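Local coordinates for protein kinase domain-containing protein (Chaetomium thermophilum, PDB 6Z3U) that probably phosphorylates serine and threonine residues with ATP as the kinase subunit of a cyclin-dependent complex, its likely targets including the RNA polymerase II C-terminal repeats, at residues R90-G95 and F117-K122; N105-H110 and I121-V126; G156-F161 and N169-Y174. One frame throughout, in Å; residues are numbered along the deposited sequence.

Contact 1 of 3, residues R90-G95 and F117-K122; sequences RKYIKG and FKVAIK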
loop_
_atom_site.group_PDB
_atom_site.type_symbol
_atom_site.label_atom_id
_atom_site.label_comp_id
_atom_site.label_asym_id
_atom_site.label_seq_id
_atom_site.Cartn_x
_atom_site.Cartn_y
_atom_site.Cartn_z
ATOM N N ARG B 90 9.909 3.394 -23.904
ATOM C CA ARG B 90 11.014 3.131 -24.817
ATOM C C ARG B 90 12.151 2.370 -24.149
ATOM O O ARG B 90 12.975 1.773 -24.849
ATOM C CB ARG B 90 11.558 4.442 -25.395
ATOM C CG ARG B 90 10.849 4.905 -26.659
ATOM C CD ARG B 90 11.600 6.039 -27.364
ATOM N NE ARG B 90 11.328 7.352 -26.777
ATOM C CZ ARG B 90 12.145 8.009 -25.952
ATOM N NH1 ARG B 90 13.316 7.493 -25.596
ATOM N NH2 ARG B 90 11.784 9.196 -25.483
ATOM N N LYS B 91 12.217 2.380 -22.815
ATOM C CA LYS B 91 13.306 1.706 -22.119
ATOM C C LYS B 91 13.244 0.193 -22.270
ATOM O O LYS B 91 14.271 -0.474 -22.116
ATOM C CB LYS B 91 13.297 2.093 -20.639
ATOM C CG LYS B 91 14.225 3.257 -20.321
ATOM C CD LYS B 91 14.228 3.607 -18.843
ATOM C CE LYS B 91 14.968 4.915 -18.598
ATOM N NZ LYS B 91 14.868 5.372 -17.184
ATOM N N TYR B 92 12.074 -0.362 -22.576
ATOM C CA TYR B 92 11.887 -1.806 -22.636
ATOM C C TYR B 92 11.241 -2.163 -23.965
ATOM O O TYR B 92 10.233 -1.562 -24.352
ATOM C CB TYR B 92 11.037 -2.283 -21.457
ATOM C CG TYR B 92 11.621 -1.863 -20.129
ATOM C CD1 TYR B 92 11.111 -0.770 -19.438
ATOM C CD2 TYR B 92 12.705 -2.533 -19.582
ATOM C CE1 TYR B 92 11.652 -0.372 -18.230
ATOM C CE2 TYR B 92 13.252 -2.144 -18.373
ATOM C CZ TYR B 92 12.723 -1.061 -17.702
ATOM O OH TYR B 92 13.264 -0.666 -16.500
ATOM N N ILE B 93 11.826 -3.134 -24.658
ATOM C CA ILE B 93 11.375 -3.557 -25.979
ATOM C C ILE B 93 10.483 -4.776 -25.807
ATOM O O ILE B 93 10.906 -5.789 -25.237
ATOM C CB ILE B 93 12.569 -3.871 -26.894
ATOM C CG1 ILE B 93 13.388 -2.602 -27.141
ATOM C CG2 ILE B 93 12.088 -4.475 -28.203
ATOM C CD1 ILE B 93 14.806 -2.870 -27.593
ATOM N N LYS B 94 9.261 -4.697 -26.326
ATOM C CA LYS B 94 8.301 -5.782 -26.169
ATOM C C LYS B 94 8.584 -6.891 -27.174
ATOM O O LYS B 94 8.947 -6.629 -28.324
ATOM C CB LYS B 94 6.875 -5.255 -26.342
ATOM C CG LYS B 94 5.873 -5.861 -25.366
ATOM C CD LYS B 94 4.491 -5.228 -25.486
ATOM C CE LYS B 94 3.801 -5.596 -26.790
ATOM N NZ LYS B 94 2.477 -4.926 -26.920
ATOM N N GLY B 95 8.427 -8.137 -26.727
ATOM C CA GLY B 95 8.722 -9.305 -27.538
ATOM C C GLY B 95 7.546 -10.265 -27.597
ATOM O O GLY B 95 6.390 -9.869 -27.752
ATOM N N PHE B 117 19.562 -8.158 -20.710
ATOM C CA PHE B 117 18.703 -7.998 -19.540
ATOM C C PHE B 117 17.258 -8.193 -19.984
ATOM O O PHE B 117 16.675 -7.314 -20.629
ATOM C CB PHE B 117 18.921 -6.618 -18.922
ATOM C CG PHE B 117 18.124 -6.357 -17.662
ATOM C CD1 PHE B 117 17.332 -7.338 -17.083
ATOM C CD2 PHE B 117 18.163 -5.105 -17.066
ATOM C CE1 PHE B 117 16.604 -7.074 -15.936
ATOM C CE2 PHE B 117 17.438 -4.838 -15.923
ATOM C CZ PHE B 117 16.657 -5.823 -15.356
ATOM N N LYS B 118 16.680 -9.339 -19.639
ATOM C CA LYS B 118 15.313 -9.651 -20.024
ATOM C C LYS B 118 14.330 -9.146 -18.974
ATOM O O LYS B 118 14.694 -8.833 -17.838
ATOM C CB LYS B 118 15.140 -11.156 -20.231
ATOM C CG LYS B 118 15.311 -11.592 -21.680
ATOM C CD LYS B 118 16.724 -11.323 -22.182
ATOM C CE LYS B 118 16.848 -11.579 -23.676
ATOM N NZ LYS B 118 16.026 -10.624 -24.473
ATOM N N VAL B 119 13.063 -9.068 -19.377
ATOM C CA VAL B 119 12.023 -8.478 -18.544
ATOM C C VAL B 119 10.682 -9.009 -19.025
ATOM O O VAL B 119 10.536 -9.416 -20.178
ATOM C CB VAL B 119 12.092 -6.929 -18.600
ATOM C CG1 VAL B 119 10.853 -6.336 -19.271
ATOM C CG2 VAL B 119 12.283 -6.361 -17.210
ATOM N N ALA B 120 9.694 -8.998 -18.134
ATOM C CA ALA B 120 8.330 -9.385 -18.460
ATOM C C ALA B 120 7.435 -8.167 -18.298
ATOM O O ALA B 120 7.507 -7.470 -17.280
ATOM C CB ALA B 120 7.846 -10.525 -17.564
ATOM N N ILE B 121 6.604 -7.910 -19.303
ATOM C CA ILE B 121 5.733 -6.744 -19.329
ATOM C C ILE B 121 4.299 -7.242 -19.244
ATOM O O ILE B 121 3.778 -7.833 -20.198
ATOM C CB ILE B 121 5.942 -5.900 -20.592
ATOM C CG1 ILE B 121 7.414 -5.522 -20.752
ATOM C CG2 ILE B 121 5.082 -4.649 -20.528
ATOM C CD1 ILE B 121 7.759 -4.989 -22.125
ATOM N N LYS B 122 3.650 -6.988 -18.114
ATOM C CA LYS B 122 2.249 -7.337 -17.936
ATOM C C LYS B 122 1.410 -6.138 -18.357
ATOM O O LYS B 122 1.488 -5.072 -17.737
ATOM C CB LYS B 122 1.946 -7.724 -16.490
ATOM C CG LYS B 122 0.484 -8.109 -16.256
ATOM C CD LYS B 122 0.139 -8.259 -14.778
ATOM C CE LYS B 122 0.692 -9.539 -14.187
ATOM N NZ LYS B 122 0.256 -9.707 -12.771
#

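Contact 2 of 3, residues N105-H110 and I121-V126; sequences NVYLGH and IKKIKV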
loop_
_atom_site.group_PDB
_atom_site.type_symbol
_atom_site.label_atom_id
_atom_site.label_comp_id
_atom_site.label_asym_id
_atom_site.label_seq_id
_atom_site.Cartn_x
_atom_site.Cartn_y
_atom_site.Cartn_z
ATOM N N ASN B 105 -2.227 -9.161 -20.189
ATOM C CA ASN B 105 -1.440 -9.865 -21.191
ATOM C C ASN B 105 0.030 -9.711 -20.836
ATOM O O ASN B 105 0.485 -8.603 -20.535
ATOM C CB ASN B 105 -1.706 -9.331 -22.602
ATOM C CG ASN B 105 -3.057 -9.760 -23.145
ATOM O OD1 ASN B 105 -3.663 -10.711 -22.650
ATOM N ND2 ASN B 105 -3.530 -9.064 -24.172
ATOM N N VAL B 106 0.764 -10.819 -20.867
ATOM C CA VAL B 106 2.173 -10.851 -20.497
ATOM C C VAL B 106 3.007 -10.965 -21.764
ATOM O O VAL B 106 2.721 -11.801 -22.630
ATOM C CB VAL B 106 2.473 -12.019 -19.544
ATOM C CG1 VAL B 106 3.884 -11.899 -18.995
ATOM C CG2 VAL B 106 1.446 -12.065 -18.428
ATOM N N TYR B 107 4.045 -10.140 -21.863
ATOM C CA TYR B 107 4.947 -10.150 -23.005
ATOM C C TYR B 107 6.384 -10.235 -22.518
ATOM O O TYR B 107 6.736 -9.653 -21.488
ATOM C CB TYR B 107 4.780 -8.893 -23.867
ATOM C CG TYR B 107 3.391 -8.696 -24.432
ATOM C CD1 TYR B 107 3.027 -9.269 -25.643
ATOM C CD2 TYR B 107 2.449 -7.926 -23.762
ATOM C CE1 TYR B 107 1.764 -9.089 -26.167
ATOM C CE2 TYR B 107 1.182 -7.740 -24.279
ATOM C CZ TYR B 107 0.845 -8.323 -25.482
ATOM O OH TYR B 107 -0.415 -8.143 -26.004
ATOM N N LEU B 108 7.210 -10.964 -23.261
ATOM C CA LEU B 108 8.642 -10.958 -23.004
ATOM C C LEU B 108 9.241 -9.640 -23.480
ATOM O O LEU B 108 8.856 -9.108 -24.524
ATOM C CB LEU B 108 9.314 -12.135 -23.709
ATOM C CG LEU B 108 10.846 -12.172 -23.731
ATOM C CD1 LEU B 108 11.414 -12.486 -22.355
ATOM C CD2 LEU B 108 11.333 -13.183 -24.763
ATOM N N GLY B 109 10.189 -9.112 -22.706
ATOM C CA GLY B 109 10.834 -7.863 -23.061
ATOM C C GLY B 109 12.260 -7.814 -22.556
ATOM O O GLY B 109 12.707 -8.681 -21.802
ATOM N N HIS B 110 12.969 -6.768 -22.974
ATOM C CA HIS B 110 14.361 -6.596 -22.587
ATOM C C HIS B 110 14.740 -5.130 -22.730
ATOM O O HIS B 110 14.246 -4.430 -23.617
ATOM C CB HIS B 110 15.292 -7.467 -23.438
ATOM C CG HIS B 110 15.186 -7.208 -24.909
ATOM N ND1 HIS B 110 14.391 -7.965 -25.743
ATOM C CD2 HIS B 110 15.778 -6.278 -25.696
ATOM C CE1 HIS B 110 14.496 -7.511 -26.979
ATOM N NE2 HIS B 110 15.331 -6.488 -26.979
ATOM N N ILE B 121 6.604 -7.910 -19.303
ATOM C CA ILE B 121 5.733 -6.744 -19.329
ATOM C C ILE B 121 4.299 -7.242 -19.244
ATOM O O ILE B 121 3.778 -7.833 -20.198
ATOM C CB ILE B 121 5.942 -5.900 -20.592
ATOM C CG1 ILE B 121 7.414 -5.522 -20.752
ATOM C CG2 ILE B 121 5.082 -4.649 -20.528
ATOM C CD1 ILE B 121 7.759 -4.989 -22.125
ATOM N N LYS B 122 3.650 -6.988 -18.114
ATOM C CA LYS B 122 2.249 -7.337 -17.936
ATOM C C LYS B 122 1.410 -6.138 -18.357
ATOM O O LYS B 122 1.488 -5.072 -17.737
ATOM C CB LYS B 122 1.946 -7.724 -16.490
ATOM C CG LYS B 122 0.484 -8.109 -16.256
ATOM C CD LYS B 122 0.139 -8.259 -14.778
ATOM C CE LYS B 122 0.692 -9.539 -14.187
ATOM N NZ LYS B 122 0.256 -9.707 -12.771
ATOM N N LYS B 123 0.622 -6.308 -19.411
ATOM C CA LYS B 123 -0.237 -5.245 -19.920
ATOM C C LYS B 123 -1.613 -5.468 -19.308
ATOM O O LYS B 123 -2.372 -6.334 -19.747
ATOM C CB LYS B 123 -0.290 -5.246 -21.443
ATOM C CG LYS B 123 -1.104 -4.100 -22.025
ATOM C CD LYS B 123 -0.747 -3.848 -23.481
ATOM C CE LYS B 123 -1.445 -2.610 -24.019
ATOM N NZ LYS B 123 -0.951 -2.236 -25.375
ATOM N N ILE B 124 -1.923 -4.680 -18.287
ATOM C CA ILE B 124 -3.198 -4.780 -17.590
ATOM C C ILE B 124 -4.240 -4.038 -18.413
ATOM O O ILE B 124 -4.093 -2.842 -18.690
ATOM C CB ILE B 124 -3.104 -4.207 -16.170
ATOM C CG1 ILE B 124 -1.999 -4.914 -15.382
ATOM C CG2 ILE B 124 -4.438 -4.358 -15.449
ATOM C CD1 ILE B 124 -1.651 -4.231 -14.076
ATOM N N LYS B 125 -5.293 -4.742 -18.812
ATOM C CA LYS B 125 -6.363 -4.120 -19.584
ATOM C C LYS B 125 -7.222 -3.353 -18.591
ATOM O O LYS B 125 -8.102 -3.922 -17.940
ATOM C CB LYS B 125 -7.160 -5.166 -20.349
ATOM C CG LYS B 125 -6.306 -6.040 -21.256
ATOM C CD LYS B 125 -7.158 -6.930 -22.151
ATOM C CE LYS B 125 -6.295 -7.798 -23.057
ATOM N NZ LYS B 125 -7.096 -8.502 -24.099
ATOM N N VAL B 126 -6.952 -2.048 -18.472
ATOM C CA VAL B 126 -7.652 -1.203 -17.506
ATOM C C VAL B 126 -9.157 -1.374 -17.620
ATOM O O VAL B 126 -9.886 -1.192 -16.636
ATOM C CB VAL B 126 -7.220 0.271 -17.694
ATOM C CG1 VAL B 126 -8.420 1.221 -17.668
ATOM C CG2 VAL B 126 -6.208 0.661 -16.620
#

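Contact 3 of 3, residues G156-F161 and N169-Y174; sequences GLISVF and NLVLEY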
loop_
_atom_site.group_PDB
_atom_site.type_symbol
_atom_site.label_atom_id
_atom_site.label_comp_id
_atom_site.label_asym_id
_atom_site.label_seq_id
_atom_site.Cartn_x
_atom_site.Cartn_y
_atom_site.Cartn_z
ATOM N N GLY B 156 9.962 -8.570 -8.302
ATOM C CA GLY B 156 10.386 -7.190 -8.381
ATOM C C GLY B 156 9.629 -6.423 -9.453
ATOM O O GLY B 156 9.565 -6.856 -10.603
ATOM N N LEU B 157 9.067 -5.286 -9.059
ATOM C CA LEU B 157 8.422 -4.369 -9.999
ATOM C C LEU B 157 9.494 -3.409 -10.500
ATOM O O LEU B 157 9.907 -2.491 -9.787
ATOM C CB LEU B 157 7.264 -3.639 -9.332
ATOM C CG LEU B 157 6.475 -2.676 -10.221
ATOM C CD1 LEU B 157 5.822 -3.414 -11.375
ATOM C CD2 LEU B 157 5.433 -1.942 -9.409
ATOM N N ILE B 158 9.960 -3.631 -11.730
ATOM C CA ILE B 158 11.072 -2.844 -12.253
ATOM C C ILE B 158 10.622 -1.433 -12.608
ATOM O O ILE B 158 11.324 -0.455 -12.319
ATOM C CB ILE B 158 11.701 -3.555 -13.465
ATOM C CG1 ILE B 158 12.423 -4.821 -13.001
ATOM C CG2 ILE B 158 12.634 -2.606 -14.204
ATOM C CD1 ILE B 158 12.773 -5.777 -14.115
ATOM N N SER B 159 9.459 -1.299 -13.239
ATOM C CA SER B 159 8.999 0.000 -13.710
ATOM C C SER B 159 7.507 -0.077 -13.993
ATOM O O SER B 159 6.922 -1.159 -14.073
ATOM C CB SER B 159 9.775 0.436 -14.957
ATOM O OG SER B 159 9.245 1.629 -15.503
ATOM N N VAL B 160 6.897 1.098 -14.144
ATOM C CA VAL B 160 5.486 1.228 -14.490
ATOM C C VAL B 160 5.347 2.369 -15.486
ATOM O O VAL B 160 5.936 3.438 -15.299
ATOM C CB VAL B 160 4.606 1.492 -13.253
ATOM C CG1 VAL B 160 3.144 1.630 -13.651
ATOM C CG2 VAL B 160 4.773 0.380 -12.238
ATOM N N PHE B 161 4.570 2.144 -16.541
ATOM C CA PHE B 161 4.298 3.185 -17.520
ATOM C C PHE B 161 2.915 2.957 -18.108
ATOM O O PHE B 161 2.387 1.842 -18.095
ATOM C CB PHE B 161 5.354 3.205 -18.633
ATOM C CG PHE B 161 5.417 1.934 -19.434
ATOM C CD1 PHE B 161 4.565 1.731 -20.509
ATOM C CD2 PHE B 161 6.333 0.944 -19.119
ATOM C CE1 PHE B 161 4.620 0.563 -21.247
ATOM C CE2 PHE B 161 6.393 -0.226 -19.856
ATOM C CZ PHE B 161 5.535 -0.414 -20.921
ATOM N N ASN B 169 0.768 -0.806 -17.662
ATOM C CA ASN B 169 1.819 -1.771 -17.958
ATOM C C ASN B 169 2.745 -1.900 -16.761
ATOM O O ASN B 169 3.183 -0.891 -16.199
ATOM C CB ASN B 169 2.621 -1.359 -19.198
ATOM C CG ASN B 169 1.761 -1.250 -20.438
ATOM O OD1 ASN B 169 1.189 -0.198 -20.715
ATOM N ND2 ASN B 169 1.661 -2.341 -21.191
ATOM N N LEU B 170 3.036 -3.139 -16.377
ATOM C CA LEU B 170 3.944 -3.436 -15.278
ATOM C C LEU B 170 5.168 -4.152 -15.829
ATOM O O LEU B 170 5.052 -5.249 -16.386
ATOM C CB LEU B 170 3.265 -4.307 -14.224
ATOM C CG LEU B 170 1.957 -3.789 -13.633
ATOM C CD1 LEU B 170 1.478 -4.735 -12.542
ATOM C CD2 LEU B 170 2.119 -2.378 -13.099
ATOM N N VAL B 171 6.335 -3.543 -15.658
ATOM C CA VAL B 171 7.599 -4.161 -16.039
ATOM C C VAL B 171 8.092 -4.937 -14.825
ATOM O O VAL B 171 8.490 -4.345 -13.819
ATOM C CB VAL B 171 8.624 -3.118 -16.495
ATOM C CG1 VAL B 171 9.866 -3.802 -17.037
ATOM C CG2 VAL B 171 8.013 -2.197 -17.543
ATOM N N LEU B 172 8.059 -6.263 -14.918
ATOM C CA LEU B 172 8.301 -7.136 -13.783
ATOM C C LEU B 172 9.520 -8.013 -14.025
ATOM O O LEU B 172 9.999 -8.162 -15.152
ATOM C CB LEU B 172 7.084 -8.030 -13.507
ATOM C CG LEU B 172 5.782 -7.318 -13.155
ATOM C CD1 LEU B 172 4.597 -8.222 -13.427
ATOM C CD2 LEU B 172 5.795 -6.895 -11.701
ATOM N N GLU B 173 10.011 -8.597 -12.934
ATOM C CA GLU B 173 11.085 -9.573 -13.020
ATOM C C GLU B 173 10.688 -10.701 -13.963
ATOM O O GLU B 173 9.549 -11.173 -13.948
ATOM C CB GLU B 173 11.392 -10.135 -11.632
ATOM C CG GLU B 173 12.844 -10.033 -11.210
ATOM C CD GLU B 173 13.094 -10.656 -9.849
ATOM O OE1 GLU B 173 12.505 -10.177 -8.857
ATOM O OE2 GLU B 173 13.877 -11.627 -9.772
ATOM N N TYR B 174 11.633 -11.133 -14.792
ATOM C CA TYR B 174 11.407 -12.252 -15.697
ATOM C C TYR B 174 11.703 -13.555 -14.961
ATOM O O TYR B 174 12.846 -13.805 -14.560
ATOM C CB TYR B 174 12.276 -12.120 -16.945
ATOM C CG TYR B 174 12.046 -13.215 -17.961
ATOM C CD1 TYR B 174 10.828 -13.334 -18.616
ATOM C CD2 TYR B 174 13.049 -14.120 -18.275
ATOM C CE1 TYR B 174 10.611 -14.330 -19.550
ATOM C CE2 TYR B 174 12.844 -15.118 -19.210
ATOM C CZ TYR B 174 11.621 -15.219 -19.845
ATOM O OH TYR B 174 11.401 -16.208 -20.775
#

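Contact 1 of 3, residues R90-G95 and F117-K122
Strand 92-95, carrying Tyr92 and Lys94, crosses over Val119 and Ile121 of strand 118-122 at -72°, the two axes 8.1 Å apart at their closest. No hydrogen bond joins them; side chains reach across the gap. Ile121 is the main bridge: with CG1 anti to its carbonyl carbon (chi1 -54°) and the chain then extended, CD1 is carried out to strand 92-95. There Ile121 CD1 lies 3.8 Å from Lys94 CG, the two side chains crossing at about a right angle. Tyr92 CB is 4.3 Å from the same Ile121 CD1. Only the root of Lys94 takes part; its chain bends at chi3 and leads the ammonium away, to a cation-pi contact with the ring of Tyr107. Two residues before Ile121, Val119 CG1 approaches Tyr92 CD2 obliquely at 4.2 Å. Lys91 CB lies over one face of the Tyr92 ring, toward its rim, and the same tyrosine packs on Ile158, Ser159 and Val171. Strand 104-111 links the two through backbone bonds between Ile93 and His110 and between Val119 and Gly109. Such folding-over of the first strand onto the third belongs to the strongly twisted antiparallel sheet of the protein kinase N-lobe.

Contact 2 of 3, residues N105-H110 and I121-V126
Strands 105-110 and 121-124 run antiparallel, axes 4.5 Å apart at closest and 153° between directions, paired from Asn105 with Lys123 to Tyr107 with Ile121. These two are hydrogen-bonded pairs, each closed by two backbone bonds. The straightest is Lys123 N to Asn105 O (2.6 Å, 175° at the hydrogen), with Ile121 N to Tyr107 O (2.8 Å) close behind; in both the donor lies in the carbonyl plane. The return bonds, to Lys123 O and Ile121 O, come from well outside it. Between them Val106 and Lys122 make a non-hydrogen-bonded pair, CA to CA 4.3 Å, with side chains on the face opposite to that of Asn105, Tyr107, Ile121 and Lys123. The hairpin begins within the predicted ATP-binding glycine-rich segment, which includes Asn105 and Val106, and contains the kinase VAIK motif, Val119-Lys122, whose lysine forms a salt bridge with Glu141 of helix 136-148. On the Asn105 face, Lys123 CB meets the edge of the Tyr107 ring, 4.1 Å from CE2. Past that edge Lys123 runs on extended, its NZ reaching Ser163 OG in a weak hydrogen bond. Ile121 CD1 rests 4.3 Å from Gly109 CA, where no side chain intervenes. Lys125, extended beyond CG, swings its end back so that CE packs 3.8 Å from Asn105 CG. An alanine in place of Asn105 would probably leave the end of Lys125 without this support, set free to turn. Next to Lys125 in the chain, Val126 packs on Phe173 of the cyclin chain.

Contact 3 of 3, residues G156-F161 and N169-Y174
Backbone bonds pair Leu157-Phe161 antiparallel with Asn169-Leu172, the axes 4.6 Å apart and 155° between directions. Ile158 and Ser159 both face Val171, a classic beta bulge: Val171 O takes Ile158 N at 2.7 Å and Ser159 N at 3.2 Å on a lone pair. At the open end Glu173 N bonds Gly156 O, while Glu173 OE1 accepts Gly156 N (3.1 Å) on its anti side; OE2 is salt-bridged to Lys235. Asn169 N bonds Phe161 O, with a weak return bond, and a CH-pi contact is added to these. Phe161 CG sits between backbone N and carbonyl carbon (chi1 62°), folding the ring over its partner strand, where Asn169 CB lies 3.7 Å from the ring centroid and the amide plane is 11° from the ring's. Apolar contacts occur on both faces. Val171 CG2 meets the edge of that ring at CE2 (3.4 Å). On the other face Leu157 CD1 abuts Leu172 CD2, and Val160 lies alongside Leu170, CG2 to CD2 3.9 Å. Leu157, Val160 and Leu170 pack on helix 136-148, and Val160 also on Phe181 of the cyclin chain; on the Val171 side lie Tyr92 and Val119, from strands 92-99 and 118-124.

In the fold
All three contacts belong to one five-stranded antiparallel sheet, their centres 8 to 9 Å apart. Contacts 1 and 2 share Ile121 and Lys122 of strand 118-124. That strand also joins both to contact 3, through probable hydrogen bonds from Lys122 N to Leu170 O (2.8 Å) and from Leu172 N to Ala120 O (2.7 Å). Tyr92 and Val119 of contact 1 pack against Ile158 of contact 3, so the start of the first strand meets the strand at the other edge of the sheet through Tyr92. Lys122, a predicted ATP ligand, has its side chain about 11 Å from that of Asp220, the predicted proton acceptor.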